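Local coordinates for protein 3-phytase (Klebsiella pneumoniae, PDB 2WNH) that probably hydrolyses phytate (inositol hexakisphosphate), releasing the phosphate at the 3-position first, at residues 143-157 and 189-201. The protein carries 3 engineered substitutions. Sequence-based numbering, arbitrary orientation.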
ATOM      1  N   PRO B 143     -31.046 -45.007  15.824  1.00 23.15           N
ATOM      2  CA  PRO B 143     -29.951 -45.953  16.104  1.00 23.44           C
ATOM      3  C   PRO B 143     -30.112 -47.335  15.428  1.00 22.10           C
ATOM      4  O   PRO B 143     -29.127 -47.907  14.929  1.00 22.09           O
ATOM      5  CB  PRO B 143     -29.952 -46.048  17.637  1.00 23.94           C
ATOM      6  CG  PRO B 143     -30.529 -44.722  18.092  1.00 25.51           C
ATOM      7  CD  PRO B 143     -31.562 -44.380  17.056  1.00 23.42           C
ATOM      8  N   ALA B 144     -31.339 -47.856  15.382  1.00 22.33           N
ATOM      9  CA  ALA B 144     -31.576 -49.184  14.783  1.00 21.54           C
ATOM     10  C   ALA B 144     -31.300 -49.201  13.295  1.00 21.05           C
ATOM     11  O   ALA B 144     -30.739 -50.151  12.772  1.00 21.37           O
ATOM     12  CB  ALA B 144     -33.007 -49.626  15.036  1.00 21.90           C
ATOM     13  N   ARG B 145     -31.691 -48.126  12.602  1.00 21.69           N
ATOM     14  CA  ARG B 145     -31.435 -48.014  11.163  1.00 21.01           C
ATOM     15  C   ARG B 145     -29.945 -47.783  10.906  1.00 20.18           C
ATOM     16  O   ARG B 145     -29.362 -48.380   9.998  1.00 19.55           O
ATOM     17  CB  ARG B 145     -32.237 -46.837  10.576  1.00 21.45           C
ATOM     18  CG  ARG B 145     -33.738 -47.081  10.403  1.00 23.73           C
ATOM     19  CD  ARG B 145     -34.046 -48.062   9.230  1.00 24.02           C
ATOM     20  NE  ARG B 145     -33.648 -47.549   7.917  1.00 25.82           N
ATOM     21  CZ  ARG B 145     -32.591 -47.952   7.211  1.00 25.76           C
ATOM     22  NH1 ARG B 145     -31.780 -48.908   7.658  1.00 23.90           N
ATOM     23  NH2 ARG B 145     -32.343 -47.390   6.034  1.00 26.12           N
ATOM     24  N   GLN B 146     -29.328 -46.925  11.717  1.00 20.85           N
ATOM     25  CA  GLN B 146     -27.897 -46.657  11.544  1.00 21.47           C
ATOM     26  C   GLN B 146     -27.043 -47.896  11.775  1.00 20.76           C
ATOM     27  O   GLN B 146     -26.088 -48.139  11.039  1.00 21.95           O
ATOM     28  CB  GLN B 146     -27.420 -45.515  12.428  1.00 21.34           C
ATOM     29  CG  GLN B 146     -26.034 -45.000  12.026  1.00 22.72           C
ATOM     30  CD  GLN B 146     -25.631 -43.816  12.864  1.00 24.76           C
ATOM     31  OE1 GLN B 146     -25.482 -43.927  14.090  1.00 22.48           O
ATOM     32  NE2 GLN B 146     -25.472 -42.652  12.212  1.00 24.83           N
ATOM     33  N   LEU B 147     -27.408 -48.705  12.769  1.00 22.60           N
ATOM     34  CA  LEU B 147     -26.737 -49.988  12.995  1.00 22.52           C
ATOM     35  C   LEU B 147     -26.770 -50.892  11.758  1.00 21.82           C
ATOM     36  O   LEU B 147     -25.740 -51.427  11.340  1.00 22.72           O
ATOM     37  CB  LEU B 147     -27.367 -50.688  14.206  1.00 23.06           C
ATOM     38  CG  LEU B 147     -26.740 -52.012  14.668  1.00 24.50           C
ATOM     39  CD1 LEU B 147     -25.259 -51.842  15.018  1.00 27.22           C
ATOM     40  CD2 LEU B 147     -27.527 -52.471  15.890  1.00 23.72           C
ATOM     41  N   ALA B 148     -27.956 -51.062  11.181  1.00 21.32           N
ATOM     42  CA  ALA B 148     -28.126 -51.837   9.965  1.00 21.00           C
ATOM     43  C   ALA B 148     -27.302 -51.307   8.803  1.00 22.50           C
ATOM     44  O   ALA B 148     -26.613 -52.061   8.112  1.00 21.75           O
ATOM     45  CB  ALA B 148     -29.616 -51.863   9.576  1.00 22.36           C
ATOM     46  N   ALA B 149     -27.410 -49.995   8.580  1.00 22.39           N
ATOM     47  CA  ALA B 149     -26.705 -49.312   7.489  1.00 21.75           C
ATOM     48  C   ALA B 149     -25.187 -49.461   7.547  1.00 20.39           C
ATOM     49  O   ALA B 149     -24.561 -49.753   6.529  1.00 20.20           O
ATOM     50  CB  ALA B 149     -27.102 -47.820   7.487  1.00 21.46           C
ATOM     51  N   VAL B 150     -24.605 -49.226   8.723  1.00 20.83           N
ATOM     52  CA  VAL B 150     -23.155 -49.368   8.926  1.00 21.20           C
ATOM     53  C   VAL B 150     -22.741 -50.829   8.734  1.00 21.91           C
ATOM     54  O   VAL B 150     -21.770 -51.117   8.036  1.00 21.71           O
ATOM     55  CB  VAL B 150     -22.708 -48.823  10.323  1.00 21.07           C
ATOM     56  CG1 VAL B 150     -21.234 -49.067  10.577  1.00 21.73           C
ATOM     57  CG2 VAL B 150     -23.013 -47.325  10.433  1.00 22.04           C
ATOM     58  N   LYS B 151     -23.504 -51.749   9.314  1.00 23.03           N
ATOM     59  CA  LYS B 151     -23.173 -53.177   9.168  1.00 24.64           C
ATOM     60  C   LYS B 151     -23.231 -53.636   7.717  1.00 25.33           C
ATOM     61  O   LYS B 151     -22.362 -54.390   7.258  1.00 26.79           O
ATOM     62  CB  LYS B 151     -24.083 -54.033  10.047  1.00 24.64           C
ATOM     63  CG  LYS B 151     -23.710 -53.978  11.506  1.00 24.34           C
ATOM     64  CD  LYS B 151     -24.774 -54.665  12.362  1.00 29.99           C
ATOM     65  CE  LYS B 151     -24.796 -56.169  12.115  1.00 32.96           C
ATOM     66  NZ  LYS B 151     -25.637 -56.877  13.130  1.00 34.57           N
ATOM     67  N   GLU B 152     -24.236 -53.156   6.984  1.00 26.46           N
ATOM     68  CA  GLU B 152     -24.404 -53.503   5.572  1.00 27.11           C
ATOM     69  C   GLU B 152     -23.217 -53.078   4.736  1.00 27.51           C
ATOM     70  O   GLU B 152     -22.659 -53.866   3.964  1.00 27.20           O
ATOM     71  CB  GLU B 152     -25.684 -52.888   5.005  1.00 27.85           C
ATOM     72  CG  GLU B 152     -26.006 -53.353   3.586  1.00 34.17           C
ATOM     73  CD  GLU B 152     -26.191 -54.872   3.491  1.00 42.31           C
ATOM     74  OE1 GLU B 152     -27.002 -55.436   4.267  1.00 44.70           O
ATOM     75  OE2 GLU B 152     -25.521 -55.506   2.641  1.00 46.36           O
ATOM     76  N   LYS B 153     -22.809 -51.826   4.912  1.00 26.51           N
ATOM     77  CA  LYS B 153     -21.679 -51.300   4.186  1.00 26.34           C
ATOM     78  C   LYS B 153     -20.359 -51.906   4.647  1.00 24.94           C
ATOM     79  O   LYS B 153     -19.517 -52.201   3.808  1.00 26.80           O
ATOM     80  CB  LYS B 153     -21.632 -49.783   4.297  1.00 25.95           C
ATOM     81  CG  LYS B 153     -20.724 -49.166   3.268  1.00 28.79           C
ATOM     82  CD  LYS B 153     -20.834 -47.651   3.268  1.00 26.35           C
ATOM     83  CE  LYS B 153     -19.973 -47.094   2.159  1.00 26.82           C
ATOM     84  NZ  LYS B 153     -19.984 -45.603   2.164  1.00 22.97           N
ATOM     85  N   ALA B 154     -20.191 -52.083   5.959  1.00 25.20           N
ATOM     86  CA  ALA B 154     -18.937 -52.621   6.520  1.00 24.99           C
ATOM     87  C   ALA B 154     -18.654 -54.056   6.053  1.00 25.99           C
ATOM     88  O   ALA B 154     -17.528 -54.386   5.721  1.00 25.83           O
ATOM     89  CB  ALA B 154     -18.938 -52.535   8.042  1.00 24.29           C
ATOM     90  N   GLY B 155     -19.682 -54.899   6.011  1.00 27.31           N
ATOM     91  CA  GLY B 155     -19.500 -56.295   5.590  1.00 28.76           C
ATOM     92  C   GLY B 155     -18.554 -57.017   6.532  1.00 29.05           C
ATOM     93  O   GLY B 155     -18.676 -56.898   7.751  1.00 29.95           O
ATOM     94  N   ASP B 156     -17.587 -57.736   5.975  1.00 30.67           N
ATOM     95  CA  ASP B 156     -16.614 -58.475   6.786  1.00 31.86           C
ATOM     96  C   ASP B 156     -15.518 -57.557   7.344  1.00 30.56           C
ATOM     97  O   ASP B 156     -14.596 -57.211   6.621  1.00 32.00           O
ATOM     98  CB  ASP B 156     -15.981 -59.594   5.939  1.00 32.79           C
ATOM     99  CG  ASP B 156     -15.193 -60.602   6.770  1.00 36.83           C
ATOM    100  OD1 ASP B 156     -14.735 -60.286   7.895  1.00 36.61           O
ATOM    101  OD2 ASP B 156     -15.030 -61.737   6.278  1.00 41.35           O
ATOM    102  N   LEU B 157     -15.613 -57.189   8.623  1.00 30.14           N
ATOM    103  CA  LEU B 157     -14.660 -56.251   9.250  1.00 29.49           C
ATOM    104  C   LEU B 157     -13.255 -56.839   9.479  1.00 31.05           C
ATOM    105  O   LEU B 157     -12.243 -56.118   9.410  1.00 30.05           O
ATOM    106  CB  LEU B 157     -15.230 -55.649  10.542  1.00 29.39           C
ATOM    107  CG  LEU B 157     -16.257 -54.503  10.393  1.00 27.72           C
ATOM    108  CD1 LEU B 157     -16.957 -54.230  11.695  1.00 26.64           C
ATOM    109  CD2 LEU B 157     -15.583 -53.214   9.868  1.00 28.00           C
ATOM    110  N   TRP B 189     -12.132 -55.283  15.175  1.00 33.98           N
ATOM    111  CA  TRP B 189     -13.012 -54.242  14.632  1.00 32.65           C
ATOM    112  C   TRP B 189     -14.451 -54.725  14.621  1.00 33.10           C
ATOM    113  O   TRP B 189     -14.787 -55.680  13.907  1.00 33.38           O
ATOM    114  CB  TRP B 189     -12.593 -53.878  13.211  1.00 30.54           C
ATOM    115  CG  TRP B 189     -11.272 -53.145  13.104  1.00 29.80           C
ATOM    116  CD1 TRP B 189     -10.346 -52.943  14.098  1.00 28.31           C
ATOM    117  CD2 TRP B 189     -10.724 -52.553  11.920  1.00 27.65           C
ATOM    118  NE1 TRP B 189      -9.266 -52.247  13.603  1.00 25.57           N
ATOM    119  CE2 TRP B 189      -9.471 -51.998  12.269  1.00 27.20           C
ATOM    120  CE3 TRP B 189     -11.175 -52.426  10.599  1.00 25.95           C
ATOM    121  CZ2 TRP B 189      -8.660 -51.325  11.337  1.00 26.47           C
ATOM    122  CZ3 TRP B 189     -10.369 -51.758   9.672  1.00 26.99           C
ATOM    123  CH2 TRP B 189      -9.123 -51.228  10.048  1.00 27.44           C
ATOM    124  N   ARG B 190     -15.292 -54.062  15.404  1.00 33.13           N
ATOM    125  CA  ARG B 190     -16.716 -54.397  15.459  1.00 33.53           C
ATOM    126  C   ARG B 190     -17.583 -53.150  15.508  1.00 31.87           C
ATOM    127  O   ARG B 190     -17.152 -52.096  15.976  1.00 30.44           O
ATOM    128  CB  ARG B 190     -17.014 -55.285  16.668  1.00 35.10           C
ATOM    129  CG  ARG B 190     -16.993 -54.566  18.010  1.00 40.90           C
ATOM    130  CD  ARG B 190     -16.980 -55.557  19.185  1.00 48.88           C
ATOM    131  NE  ARG B 190     -15.643 -56.098  19.428  1.00 53.39           N
ATOM    132  CZ  ARG B 190     -14.673 -55.459  20.087  1.00 55.82           C
ATOM    133  NH1 ARG B 190     -14.869 -54.240  20.582  1.00 55.12           N
ATOM    134  NH2 ARG B 190     -13.494 -56.043  20.253  1.00 56.00           N
ATOM    135  N   VAL B 191     -18.817 -53.286  15.038  1.00 30.78           N
ATOM    136  CA  VAL B 191     -19.770 -52.187  15.090  1.00 29.92           C
ATOM    137  C   VAL B 191     -20.310 -52.030  16.509  1.00 31.51           C
ATOM    138  O   VAL B 191     -20.838 -52.979  17.097  1.00 32.27           O
ATOM    139  CB  VAL B 191     -20.902 -52.382  14.062  1.00 29.37           C
ATOM    140  CG1 VAL B 191     -21.745 -51.130  13.954  1.00 27.60           C
ATOM    141  CG2 VAL B 191     -20.313 -52.744  12.705  1.00 27.25           C
ATOM    142  N   GLU B 192     -20.152 -50.830  17.062  1.00 31.75           N
ATOM    143  CA  GLU B 192     -20.602 -50.522  18.412  1.00 33.07           C
ATOM    144  C   GLU B 192     -21.550 -49.322  18.422  1.00 32.91           C
ATOM    145  O   GLU B 192     -21.483 -48.485  17.529  1.00 31.87           O
ATOM    146  CB  GLU B 192     -19.390 -50.245  19.301  1.00 33.65           C
ATOM    147  CG  GLU B 192     -18.403 -51.402  19.323  1.00 37.25           C
ATOM    148  CD  GLU B 192     -17.319 -51.236  20.363  1.00 40.17           C
ATOM    149  OE1 GLU B 192     -16.832 -50.098  20.546  1.00 39.03           O
ATOM    150  OE2 GLU B 192     -16.947 -52.255  20.985  1.00 41.96           O
ATOM    151  N   GLN B 193     -22.424 -49.251  19.422  1.00 33.42           N
ATOM    152  CA  GLN B 193     -23.291 -48.088  19.606  1.00 34.95           C
ATOM    153  C   GLN B 193     -23.159 -47.522  21.013  1.00 36.22           C
ATOM    154  O   GLN B 193     -23.152 -48.267  21.986  1.00 37.44           O
ATOM    155  CB  GLN B 193     -24.759 -48.428  19.318  1.00 34.73           C
ATOM    156  CG  GLN B 193     -25.059 -48.799  17.891  1.00 34.42           C
ATOM    157  CD  GLN B 193     -26.532 -48.590  17.548  1.00 34.14           C
ATOM    158  OE1 GLN B 193     -27.432 -49.003  18.297  1.00 31.98           O
ATOM    159  NE2 GLN B 193     -26.781 -47.928  16.421  1.00 32.60           N
ATOM    160  N   SER B 194     -23.061 -46.197  21.110  1.00 38.25           N
ATOM    161  CA  SER B 194     -22.995 -45.513  22.399  1.00 39.46           C
ATOM    162  C   SER B 194     -24.391 -45.434  22.993  1.00 40.68           C
ATOM    163  O   SER B 194     -25.377 -45.745  22.317  1.00 41.02           O
ATOM    164  CB  SER B 194     -22.416 -44.108  22.238  1.00 39.17           C
ATOM    165  OG  SER B 194     -23.344 -43.243  21.604  1.00 40.85           O
ATOM    166  N   LYS B 195     -24.486 -44.991  24.243  1.00 42.42           N
ATOM    167  CA  LYS B 195     -25.787 -44.902  24.893  1.00 44.05           C
ATOM    168  C   LYS B 195     -26.692 -43.864  24.220  1.00 44.00           C
ATOM    169  O   LYS B 195     -27.914 -43.985  24.275  1.00 44.24           O
ATOM    170  CB  LYS B 195     -25.650 -44.686  26.409  1.00 45.28           C
ATOM    171  CG  LYS B 195     -25.780 -43.255  26.891  1.00 48.07           C
ATOM    172  CD  LYS B 195     -26.055 -43.220  28.387  1.00 52.04           C
ATOM    173  CE  LYS B 195     -27.291 -42.386  28.704  1.00 53.84           C
ATOM    174  NZ  LYS B 195     -27.296 -41.052  28.027  1.00 56.58           N
ATOM    175  N   SER B 196     -26.090 -42.864  23.572  1.00 44.00           N
ATOM    176  CA  SER B 196     -26.841 -41.899  22.760  1.00 44.83           C
ATOM    177  C   SER B 196     -27.185 -42.439  21.358  1.00 44.20           C
ATOM    178  O   SER B 196     -27.946 -41.815  20.614  1.00 44.28           O
ATOM    179  CB  SER B 196     -26.099 -40.558  22.670  1.00 44.95           C
ATOM    180  OG  SER B 196     -24.834 -40.697  22.039  1.00 48.08           O
ATOM    181  N   GLY B 197     -26.633 -43.600  21.007  1.00 43.59           N
ATOM    182  CA  GLY B 197     -26.943 -44.251  19.729  1.00 42.14           C
ATOM    183  C   GLY B 197     -26.014 -43.931  18.570  1.00 41.24           C
ATOM    184  O   GLY B 197     -26.318 -44.278  17.422  1.00 41.81           O
ATOM    185  N   LYS B 198     -24.889 -43.269  18.852  1.00 39.82           N
ATOM    186  CA  LYS B 198     -23.836 -43.073  17.842  1.00 37.94           C
ATOM    187  C   LYS B 198     -23.161 -44.405  17.480  1.00 34.98           C
ATOM    188  O   LYS B 198     -22.778 -45.169  18.359  1.00 33.12           O
ATOM    189  CB  LYS B 198     -22.785 -42.054  18.307  1.00 39.76           C
ATOM    190  CG  LYS B 198     -23.275 -40.610  18.348  1.00 43.86           C
ATOM    191  CD  LYS B 198     -22.208 -39.632  17.855  1.00 49.22           C
ATOM    192  CE  LYS B 198     -22.209 -39.534  16.327  1.00 50.40           C
ATOM    193  NZ  LYS B 198     -21.351 -38.425  15.809  1.00 51.35           N
ATOM    194  N   THR B 199     -23.022 -44.667  16.182  1.00 32.27           N
ATOM    195  CA  THR B 199     -22.502 -45.940  15.697  1.00 30.35           C
ATOM    196  C   THR B 199     -21.079 -45.779  15.191  1.00 30.56           C
ATOM    197  O   THR B 199     -20.835 -45.058  14.217  1.00 31.71           O
ATOM    198  CB  THR B 199     -23.369 -46.485  14.550  1.00 30.69           C
ATOM    199  OG1 THR B 199     -24.739 -46.481  14.945  1.00 27.16           O
ATOM    200  CG2 THR B 199     -22.964 -47.894  14.172  1.00 29.11           C
ATOM    201  N   THR B 200     -20.142 -46.456  15.846  1.00 28.84           N
ATOM    202  CA  THR B 200     -18.727 -46.375  15.477  1.00 28.59           C
ATOM    203  C   THR B 200     -18.154 -47.786  15.308  1.00 28.51           C
ATOM    204  O   THR B 200     -18.773 -48.765  15.743  1.00 29.17           O
ATOM    205  CB  THR B 200     -17.924 -45.613  16.548  1.00 27.98           C
ATOM    206  OG1 THR B 200     -18.076 -46.279  17.805  1.00 28.73           O
ATOM    207  CG2 THR B 200     -18.429 -44.178  16.679  1.00 28.03           C
ATOM    208  N   ILE B 201     -16.983 -47.880  14.678  1.00 27.11           N
ATOM    209  CA  ILE B 201     -16.263 -49.145  14.514  1.00 26.40           C
ATOM    210  C   ILE B 201     -15.135 -49.187  15.542  1.00 26.81           C
ATOM    211  O   ILE B 201     -14.281 -48.295  15.581  1.00 24.84           O
ATOM    212  CB  ILE B 201     -15.656 -49.297  13.092  1.00 25.48           C
ATOM    213  CG1 ILE B 201     -16.677 -48.983  11.975  1.00 27.48           C
ATOM    214  CG2 ILE B 201     -14.934 -50.637  12.930  1.00 26.94           C
ATOM    215  CD1 ILE B 201     -17.749 -50.000  11.744  1.00 26.50           C
TER
HETATM  216  O   HOH W   1     -23.191 -42.014  14.636  1.00 37.22           O
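A two-stranded antiparallel beta hairpin, strands 191-193 and 199-201, lays one face against helix 143-154, and Gln193 and Thr199 make its hydrogen bonds to the first turn of the helix. Gln193 NE2 donates to Pro143 O at 2.8 Å and also to Thr199 OG1 at 2.9 Å, using both amide hydrogens. Pro143 O already takes Leu147 N of the helix, and Gln193 arrives from the opposite face of the carbonyl, 39° above its plane. Thr199 OG1 in turn donates to Gln146 OE1 (2.8 Å), forming a relay that satisfies a buried hydroxyl. Gln146 reaches it with an extended chain whose CG lies anti to the backbone N (chi1 -166°), while its NE2 is held by Thr258. A water bridges Gln146 OE1 and Thr199 N.

Beyond this polar end the contact turns apolar. The beta-branched Val191 offers CG1 to Leu147 CD1 at 3.7 Å and CG2 to Leu157 CD1 at 3.8 Å. Val150 meets Thr199 methyl to methyl and sends CG1 to Ile201 CD1, 3.8 Å away. Past Gly155, Leu157 folds over the hairpin's base, its CB 3.4 Å from Trp189 O. A type I turn with a G1 bulge at Gly197 closes the hairpin; Pro143 CG, 4.0 Å from Gly197 CA, fills a side chain's place. Such a hairpin covering an amphipathic helix probably belongs to the helical domain of histidine acid phosphatases.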